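PDB 2IVF: ethylbenzene dehydrogenase alpha-subunit from Aromatoleum aromaticum, which belongs to the molybdopterin oxidoreductase family and carries a molybdenum atom, two pterin guanine dinucleotide cofactors and an iron/sulfur cluster. Local coordinates for residues A[151-156]-A[645-650]; A[636-641]-A[854-859]; A[343-348]-A[353-358]. One frame throughout, in Å; residues are numbered along the deposited sequence.

How the contacts relate
One principle runs through the three contacts: the chemistry of a contact follows its place in the fold. Contact 1 and contact 2 lie on the same side of the chain's centre and touch each other, Leu650 O of strand 648-651 meeting Glu636 N at the end of the neighbouring strand 631-636, probably in a hydrogen bond. Contact 1 is buried and held by a salt bridge next to the beta-subunit, whereas contact 2, also buried, is joined mainly through the cofactor MD1, which both of its segments bind. Contact 3 stands apart, its centre about 61 Å from that of contact 1, and is only partly buried; there a helix start and a strand meet through one backbone bond and a tyrosine ring.

Contact 1 of 3, residues A[151-156]-A[645-650]; sequences GKRGEG and YADIVL
Arg153 and Asp647 form a salt bridge in which the guanidinium is used side-on, two nitrogens to two carboxylate oxygens. Arg153 NE reaches Asp647 OD1 at 2.8 Å (N-H...O angle 164°), and Arg153 NH2 reaches Asp647 OD2, on its syn lone pair, at 2.8 Å. The planes of the two groups are 35° apart, so the pair is twisted, not flat. The arginine chain runs extended from CG to NE, which carries the charge past Tyr645 O; that carbonyl, 3.2 Å from Arg153 CG, is buried with no polar partner in the model. Asp647 also pairs with Arg149 and accepts from Ile632 N.

Packing adds a CH-pi contact: Gly154 CA lies over one face of the Tyr645 ring, 4.1 Å from its centroid. Gly154 is the third residue of a type II turn from Lys152 to Glu155, a position whose backbone angles suit glycine.

One water bridges the backbones, accepting from Gly154 N and donating to Ala646 O. Gly154 O meets Gln109 of the beta-subunit.

The turn links strand 147-149, which pairs antiparallel with 648-651, to the outer strand 158-160; strand 631-636 runs on the other side of 648-651, and helix 163-181 packs against it.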
# COMPACT_ATOMS: atom_id res chain seq x y z
N GLY A 151 10.02 33.09 0.81
CA GLY A 151 8.89 33.79 0.19
C GLY A 151 7.68 33.78 1.11
O GLY A 151 7.82 33.82 2.34
N LYS A 152 6.50 33.73 0.51
CA LYS A 152 5.25 33.58 1.24
C LYS A 152 5.13 32.14 1.63
O LYS A 152 5.79 31.28 1.05
CB LYS A 152 4.06 33.90 0.33
CG LYS A 152 4.03 35.26 -0.25
CD LYS A 152 3.97 36.33 0.80
CE LYS A 152 3.55 37.66 0.19
NZ LYS A 152 3.75 38.84 1.11
N ARG A 153 4.27 31.86 2.59
CA ARG A 153 3.99 30.46 2.91
C ARG A 153 3.44 29.73 1.70
O ARG A 153 2.48 30.20 1.05
CB ARG A 153 3.02 30.35 4.09
CG ARG A 153 3.63 30.80 5.42
CD ARG A 153 2.59 30.99 6.53
NE ARG A 153 3.23 31.21 7.83
CZ ARG A 153 2.63 31.72 8.90
NH1 ARG A 153 1.35 32.11 8.86
NH2 ARG A 153 3.31 31.87 10.01
N GLY A 154 4.08 28.61 1.37
CA GLY A 154 3.66 27.81 0.23
C GLY A 154 4.26 28.19 -1.10
O GLY A 154 3.92 27.59 -2.11
N GLU A 155 5.11 29.21 -1.14
CA GLU A 155 5.64 29.70 -2.41
C GLU A 155 6.75 28.83 -2.97
O GLU A 155 7.10 28.95 -4.15
CB GLU A 155 6.13 31.13 -2.23
CG GLU A 155 6.39 31.78 -3.54
CD GLU A 155 6.57 33.27 -3.45
OE1 GLU A 155 6.77 33.80 -2.33
OE2 GLU A 155 6.56 33.87 -4.53
N GLY A 156 7.37 28.02 -2.10
CA GLY A 156 8.42 27.09 -2.49
C GLY A 156 9.78 27.74 -2.59
O GLY A 156 10.63 27.34 -3.42
N TYR A 645 4.00 24.98 3.64
CA TYR A 645 3.47 26.21 4.19
C TYR A 645 4.10 26.62 5.50
O TYR A 645 3.74 27.64 6.08
CB TYR A 645 1.97 26.07 4.42
CG TYR A 645 1.20 25.96 3.17
CD1 TYR A 645 1.05 24.73 2.57
CD2 TYR A 645 0.63 27.08 2.54
CE1 TYR A 645 0.35 24.60 1.41
CE2 TYR A 645 -0.09 26.94 1.35
CZ TYR A 645 -0.21 25.66 0.82
OH TYR A 645 -0.91 25.40 -0.36
N ALA A 646 5.08 25.86 5.95
CA ALA A 646 5.74 26.15 7.20
C ALA A 646 6.70 27.32 7.08
O ALA A 646 7.16 27.71 5.99
CB ALA A 646 6.50 24.90 7.67
N ASP A 647 7.02 27.90 8.23
CA ASP A 647 8.04 28.90 8.33
C ASP A 647 9.39 28.28 8.51
O ASP A 647 10.37 28.83 8.05
CB ASP A 647 7.74 29.83 9.49
CG ASP A 647 6.37 30.43 9.37
OD1 ASP A 647 6.01 30.95 8.28
OD2 ASP A 647 5.65 30.37 10.38
N ILE A 648 9.42 27.13 9.19
CA ILE A 648 10.65 26.44 9.54
C ILE A 648 10.39 24.95 9.36
O ILE A 648 9.38 24.42 9.83
CB ILE A 648 11.05 26.70 11.04
CG1 ILE A 648 11.39 28.16 11.30
CG2 ILE A 648 12.23 25.80 11.45
CD1 ILE A 648 12.61 28.70 10.57
N VAL A 649 11.29 24.26 8.66
CA VAL A 649 11.21 22.82 8.56
C VAL A 649 12.50 22.26 9.14
O VAL A 649 13.61 22.67 8.73
CB VAL A 649 11.01 22.38 7.10
CG1 VAL A 649 10.97 20.84 7.00
CG2 VAL A 649 9.73 23.02 6.52
N LEU A 650 12.35 21.33 10.10
CA LEU A 650 13.47 20.73 10.82
C LEU A 650 13.64 19.30 10.33
O LEU A 650 12.68 18.52 10.37
CB LEU A 650 13.14 20.68 12.29
CG LEU A 650 12.93 22.02 12.97
CD1 LEU A 650 12.60 21.78 14.41
CD2 LEU A 650 14.15 22.92 12.80
O HOH W 1 6.43 28.05 3.50

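Contact 2 of 3, residues A[636-641]-A[854-859]; sequences ETRMSS and IHSTHL. With MD1 (phosphoric acid 4-(2-amino-4-oxo-3,4,5,6,-tetrahydro-pteridin-6-yl)-2-hydroxy-3,4-dimercapto-but-3-en-yl ester guanylate ester), chain N.
The pocket for the cofactor MD1 brings these two loops together, and the Arg638 guanidinium and the carbonyl of Ser856 are where they touch. Ser856 O stands over one face of the guanidinium, 3.2 Å from Arg638 CZ, and the angles to NE and NH1 are too poor for a hydrogen bond. The edge of the same group is given to the ligand: Arg638 NE donates to MD1 O2' at 2.8 Å, and Arg638 NH2 to MD1 O3' at 2.7 Å along a nearly straight line (167°). A bend at chi3 (79°) in an otherwise extended chain turns this edge to the ribose. Glu636 takes the same two hydroxyls on its carboxylate, OE1 accepting from O2' and OE2 from MD1 O3' at 2.6 Å, so each hydroxyl is gripped by a carboxylate that accepts and a guanidinium that donates.

Glu636 ends strand 631-636 and Arg638 lies in the loop after it, both in the molybdopterin oxidoreductase family region, whereas residues 854-859 belong to the dinucleotide-binding region, of the double-psi beta-barrel clan; the cofactor is bound by residues of both regions. Residues 854-857 form a type II' turn, whose Ser856 holds the phosphate on the guanosine side: its backbone N donates to MD1 O1A at 2.8 Å (166°) and its OG to MD1 O2A.

Nearer the pterin, His855 ND1 lies 2.8 Å from MD1 O11, a hydrogen bond in which either atom could be the donor. The backbone N of His855 bonds to the second cofactor, MGD, and neighbouring Ile854 touches the iron/sulfur cluster. Arg638 NH2 also forms a salt bridge to Asp922, and Arg638 NH1 bonds to Thr860 OG1.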
# COMPACT_ATOMS: atom_id res chain seq x y z
N GLU A 636 9.99 17.07 10.08
CA GLU A 636 9.72 16.22 8.94
C GLU A 636 10.93 15.50 8.40
O GLU A 636 12.08 15.96 8.47
CB GLU A 636 9.09 17.07 7.82
CG GLU A 636 7.58 16.99 7.71
CD GLU A 636 7.01 15.68 7.29
OE1 GLU A 636 7.74 14.68 7.02
OE2 GLU A 636 5.76 15.64 7.22
N THR A 637 10.65 14.35 7.81
CA THR A 637 11.60 13.65 7.00
C THR A 637 11.40 13.99 5.54
O THR A 637 12.30 13.80 4.71
CB THR A 637 11.40 12.14 7.12
OG1 THR A 637 10.03 11.84 6.86
CG2 THR A 637 11.77 11.68 8.53
N ARG A 638 10.23 14.53 5.23
CA ARG A 638 9.75 14.60 3.88
C ARG A 638 9.07 15.97 3.66
O ARG A 638 8.51 16.57 4.59
CB ARG A 638 8.79 13.42 3.72
CG ARG A 638 8.11 13.21 2.40
CD ARG A 638 6.99 12.16 2.54
NE ARG A 638 5.83 12.80 3.15
CZ ARG A 638 4.87 13.42 2.47
NH1 ARG A 638 4.88 13.48 1.13
NH2 ARG A 638 3.92 14.02 3.13
N MET A 639 9.17 16.48 2.43
CA MET A 639 8.52 17.75 2.11
C MET A 639 7.05 17.50 1.81
O MET A 639 6.63 17.31 0.66
CB MET A 639 9.22 18.50 0.99
CG MET A 639 8.60 19.85 0.77
SD MET A 639 8.82 20.97 2.17
CE MET A 639 10.52 21.47 2.02
N SER A 640 6.27 17.44 2.89
CA SER A 640 4.83 17.25 2.80
C SER A 640 4.19 18.50 2.26
O SER A 640 4.79 19.56 2.28
CB SER A 640 4.23 16.94 4.18
OG SER A 640 4.26 18.05 5.03
N SER A 641 2.96 18.37 1.79
CA SER A 641 2.22 19.50 1.31
C SER A 641 2.06 20.53 2.41
O SER A 641 2.12 21.74 2.15
CB SER A 641 0.86 19.07 0.75
OG SER A 641 0.08 18.50 1.75
N ILE A 854 1.94 4.20 2.81
CA ILE A 854 1.42 4.27 4.18
C ILE A 854 1.22 5.79 4.42
O ILE A 854 2.18 6.59 4.55
CB ILE A 854 2.32 3.61 5.24
CG1 ILE A 854 2.60 2.15 4.86
CG2 ILE A 854 1.71 3.68 6.59
CD1 ILE A 854 1.32 1.23 4.80
N HIS A 855 -0.04 6.21 4.43
CA HIS A 855 -0.35 7.64 4.43
C HIS A 855 0.42 8.34 3.31
O HIS A 855 0.43 7.81 2.20
CB HIS A 855 -0.13 8.21 5.82
CG HIS A 855 -0.86 7.42 6.83
ND1 HIS A 855 -2.22 7.51 6.96
CD2 HIS A 855 -0.46 6.40 7.61
CE1 HIS A 855 -2.62 6.63 7.86
NE2 HIS A 855 -1.58 5.94 8.27
N SER A 856 1.12 9.46 3.57
CA SER A 856 1.86 10.15 2.50
C SER A 856 3.34 9.79 2.49
O SER A 856 4.12 10.37 1.71
CB SER A 856 1.72 11.67 2.62
OG SER A 856 0.35 12.07 2.69
N THR A 857 3.74 8.88 3.35
CA THR A 857 5.13 8.52 3.55
C THR A 857 5.83 8.16 2.24
O THR A 857 7.00 8.53 2.04
CB THR A 857 5.24 7.37 4.57
OG1 THR A 857 4.81 7.91 5.82
CG2 THR A 857 6.67 6.82 4.72
N HIS A 858 5.09 7.50 1.35
CA HIS A 858 5.63 7.00 0.08
C HIS A 858 4.97 7.65 -1.14
O HIS A 858 5.27 7.26 -2.32
CB HIS A 858 5.43 5.50 -0.01
CG HIS A 858 5.78 4.77 1.24
ND1 HIS A 858 4.89 4.59 2.26
CD2 HIS A 858 6.94 4.19 1.63
CE1 HIS A 858 5.49 3.94 3.25
NE2 HIS A 858 6.72 3.64 2.88
N LEU A 859 4.10 8.62 -0.90
CA LEU A 859 3.39 9.27 -1.99
C LEU A 859 4.26 10.21 -2.79
O LEU A 859 3.92 10.63 -3.91
CB LEU A 859 2.11 9.98 -1.49
CG LEU A 859 0.95 9.09 -1.12
CD1 LEU A 859 -0.29 9.97 -0.69
CD2 LEU A 859 0.62 8.04 -2.24
PB MD1 N . -1.37 12.09 8.62
O3B MD1 N . -0.54 11.45 7.43
O1B MD1 N . -0.87 11.48 9.88
O2B MD1 N . -1.57 13.55 8.46
O3A MD1 N . -2.80 11.47 8.35
C10 MD1 N . -3.23 10.21 8.92
C11 MD1 N . -4.57 9.95 8.25
O11 MD1 N . -4.20 9.45 6.92
C12 MD1 N . -5.31 8.85 8.98
S12 MD1 N . -4.53 7.81 10.08
C13 MD1 N . -6.64 8.61 8.73
S13 MD1 N . -7.48 7.36 9.48
C14 MD1 N . -7.44 9.43 7.80
N15 MD1 N . -8.04 8.81 6.67
C16 MD1 N . -8.68 9.54 5.70
C15 MD1 N . -9.33 8.84 4.70
O14 MD1 N . -9.34 7.58 4.68
N17 MD1 N . -9.88 9.61 3.73
C17 MD1 N . -9.86 11.00 3.79
N16 MD1 N . -10.45 11.65 2.80
N18 MD1 N . -9.26 11.65 4.81
C20 MD1 N . -8.69 10.93 5.75
N8 MD1 N . -8.12 11.58 6.81
C7 MD1 N . -7.40 10.94 7.87
PA MD1 N . 0.55 12.04 6.41
O1A MD1 N . 1.35 10.86 5.97
O2A MD1 N . -0.17 12.80 5.36
O5' MD1 N . 1.45 13.04 7.24
C5' MD1 N . 2.35 12.45 8.18
C4' MD1 N . 3.70 13.00 7.99
O4' MD1 N . 4.50 12.21 8.86
C1' MD1 N . 5.79 12.20 8.24
N9 MD1 N . 6.68 11.13 8.72
C4 MD1 N . 7.70 11.36 9.53
N3 MD1 N . 8.12 12.51 10.10
C2 MD1 N . 9.17 12.52 10.91
N2 MD1 N . 9.59 13.68 11.49
N1 MD1 N . 9.86 11.34 11.09
C6 MD1 N . 9.50 10.13 10.54
O6 MD1 N . 10.15 9.12 10.82
C5 MD1 N . 8.35 10.13 9.73
N7 MD1 N . 7.71 9.21 9.02
C8 MD1 N . 6.69 9.83 8.42
C2' MD1 N . 5.50 11.98 6.75
O2' MD1 N . 6.55 12.45 5.88
C3' MD1 N . 4.16 12.71 6.55
O3' MD1 N . 4.31 13.95 5.82

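Contact 3 of 3, residues A[343-348]-A[353-358]; sequences LSAEDV and AKQFYF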
# COMPACT_ATOMS: atom_id res chain seq x y z
N LEU A 343 -37.66 1.70 32.57
CA LEU A 343 -38.32 1.63 33.87
C LEU A 343 -37.25 1.53 34.95
O LEU A 343 -36.40 0.62 34.88
CB LEU A 343 -39.22 0.40 33.94
CG LEU A 343 -39.98 0.20 35.24
CD1 LEU A 343 -40.85 1.40 35.49
CD2 LEU A 343 -40.77 -1.11 35.17
N SER A 344 -37.28 2.45 35.91
CA SER A 344 -36.29 2.49 36.98
C SER A 344 -36.92 2.23 38.33
O SER A 344 -38.15 2.35 38.52
CB SER A 344 -35.56 3.83 37.01
OG SER A 344 -36.27 4.81 37.74
N ALA A 345 -36.07 1.84 39.28
CA ALA A 345 -36.52 1.55 40.63
C ALA A 345 -37.01 2.84 41.27
O ALA A 345 -37.90 2.80 42.11
CB ALA A 345 -35.40 0.93 41.43
N GLU A 346 -36.43 3.97 40.86
CA GLU A 346 -36.91 5.29 41.28
C GLU A 346 -38.39 5.44 40.95
O GLU A 346 -39.17 5.85 41.78
CB GLU A 346 -36.11 6.43 40.61
CG GLU A 346 -36.32 7.77 41.33
CD GLU A 346 -35.67 8.99 40.68
OE1 GLU A 346 -34.98 8.88 39.67
OE2 GLU A 346 -35.88 10.10 41.20
N ASP A 347 -38.75 5.12 39.71
CA ASP A 347 -40.13 5.18 39.26
C ASP A 347 -41.01 4.24 40.07
O ASP A 347 -42.13 4.61 40.46
CB ASP A 347 -40.26 4.80 37.79
CG ASP A 347 -39.35 5.60 36.87
OD1 ASP A 347 -39.09 6.78 37.16
OD2 ASP A 347 -38.92 5.05 35.84
N VAL A 348 -40.52 3.03 40.32
CA VAL A 348 -41.36 1.96 40.89
C VAL A 348 -41.52 2.01 42.41
O VAL A 348 -42.63 1.87 42.92
CB VAL A 348 -40.86 0.55 40.46
CG1 VAL A 348 -41.79 -0.54 41.01
CG2 VAL A 348 -40.74 0.45 38.94
N ALA A 353 -32.14 5.30 40.28
CA ALA A 353 -32.55 5.78 38.98
C ALA A 353 -32.03 4.87 37.88
O ALA A 353 -32.62 4.83 36.80
CB ALA A 353 -32.02 7.20 38.78
N LYS A 354 -30.92 4.18 38.14
CA LYS A 354 -30.28 3.33 37.17
C LYS A 354 -30.46 1.86 37.52
O LYS A 354 -29.75 1.02 37.00
CB LYS A 354 -28.81 3.73 37.04
CG LYS A 354 -28.65 5.16 36.46
CD LYS A 354 -27.50 5.30 35.52
CE LYS A 354 -26.16 5.33 36.23
NZ LYS A 354 -25.05 5.34 35.24
N GLN A 355 -31.41 1.55 38.40
CA GLN A 355 -31.81 0.17 38.63
C GLN A 355 -32.95 -0.14 37.66
O GLN A 355 -34.02 0.50 37.69
CB GLN A 355 -32.23 -0.06 40.07
CG GLN A 355 -32.79 -1.47 40.36
CD GLN A 355 -31.78 -2.59 40.12
OE1 GLN A 355 -30.82 -2.73 40.86
NE2 GLN A 355 -32.01 -3.39 39.10
N PHE A 356 -32.74 -1.12 36.81
CA PHE A 356 -33.70 -1.41 35.76
C PHE A 356 -34.34 -2.78 35.95
O PHE A 356 -34.02 -3.49 36.92
CB PHE A 356 -33.06 -1.25 34.39
CG PHE A 356 -32.45 0.10 34.18
CD1 PHE A 356 -33.18 1.25 34.37
CD2 PHE A 356 -31.15 0.21 33.77
CE1 PHE A 356 -32.62 2.48 34.17
CE2 PHE A 356 -30.59 1.45 33.56
CZ PHE A 356 -31.32 2.57 33.75
N TYR A 357 -35.28 -3.12 35.06
CA TYR A 357 -36.12 -4.29 35.25
C TYR A 357 -36.23 -5.22 34.07
O TYR A 357 -36.28 -4.79 32.91
CB TYR A 357 -37.52 -3.86 35.63
CG TYR A 357 -37.61 -3.24 36.99
CD1 TYR A 357 -37.91 -4.01 38.11
CD2 TYR A 357 -37.36 -1.89 37.18
CE1 TYR A 357 -37.95 -3.48 39.33
CE2 TYR A 357 -37.42 -1.34 38.40
CZ TYR A 357 -37.73 -2.13 39.48
OH TYR A 357 -37.82 -1.60 40.74
N PHE A 358 -36.25 -6.51 34.40
CA PHE A 358 -36.75 -7.56 33.54
C PHE A 358 -38.23 -7.80 33.87
O PHE A 358 -38.74 -7.34 34.90
CB PHE A 358 -36.05 -8.89 33.80
CG PHE A 358 -34.57 -8.89 33.54
CD1 PHE A 358 -34.05 -8.47 32.36
CD2 PHE A 358 -33.70 -9.39 34.50
CE1 PHE A 358 -32.67 -8.53 32.13
CE2 PHE A 358 -32.33 -9.45 34.27
CZ PHE A 358 -31.82 -9.02 33.08
O HOH W 2 -36.23 -1.34 33.16
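The rings of Phe356 and Tyr357 both turn an edge to one backbone oxygen, Leu343 O, two successive aromatic residues converging on a single carbonyl. Phe356 CD1 comes within 3.3 Å of Leu343 O and Tyr357 CD2 within 3.5 Å of the same atom. A water 2.6 Å from Leu343 O accepts from Tyr357 N and so links the two backbones.

The edge of the tyrosine ring continues along the start of the helix. Tyr357 CE2 sits 3.6 Å from Ala345 N, and Tyr357 OH passes 3.4 Å from Ala345 CA. Leu343 crosses the tyrosine obliquely, its CG nearest CD2, while the side chains of Val348 and Tyr357 approach each other from opposite directions, Val348 CG2 3.8 Å from Tyr357 CE2. Chi1 of -69° places the ring anti to the carbonyl carbon of Tyr357 and edge-on to this helix start; strand 365-369 and Leu334 of strand 334-336 also touch it.

Direct backbone bonding across the contact rests on Ala345 N, which donates to Gln355 O at 2.9 Å, somewhat bent (133°). Ala345 CB packs on Gln355 CB, and the glutamine then bends away, its NE2 bonding to Phe356 O and to Ala369 O of the paired strand 365-369. On the solvent-exposed side Glu346 OE1 meets Ala353 CB.

Ser344 and Asp347 supply the motif: Asp347 N donates to Ser344 OG at 3.2 Å, and Ser344 N returns a bond to Asp347 OD2. This reciprocal pair is a capping box, a common way for a helix to begin, here opening the short helix 345-349 beside the two-stranded antiparallel hairpin 356-369.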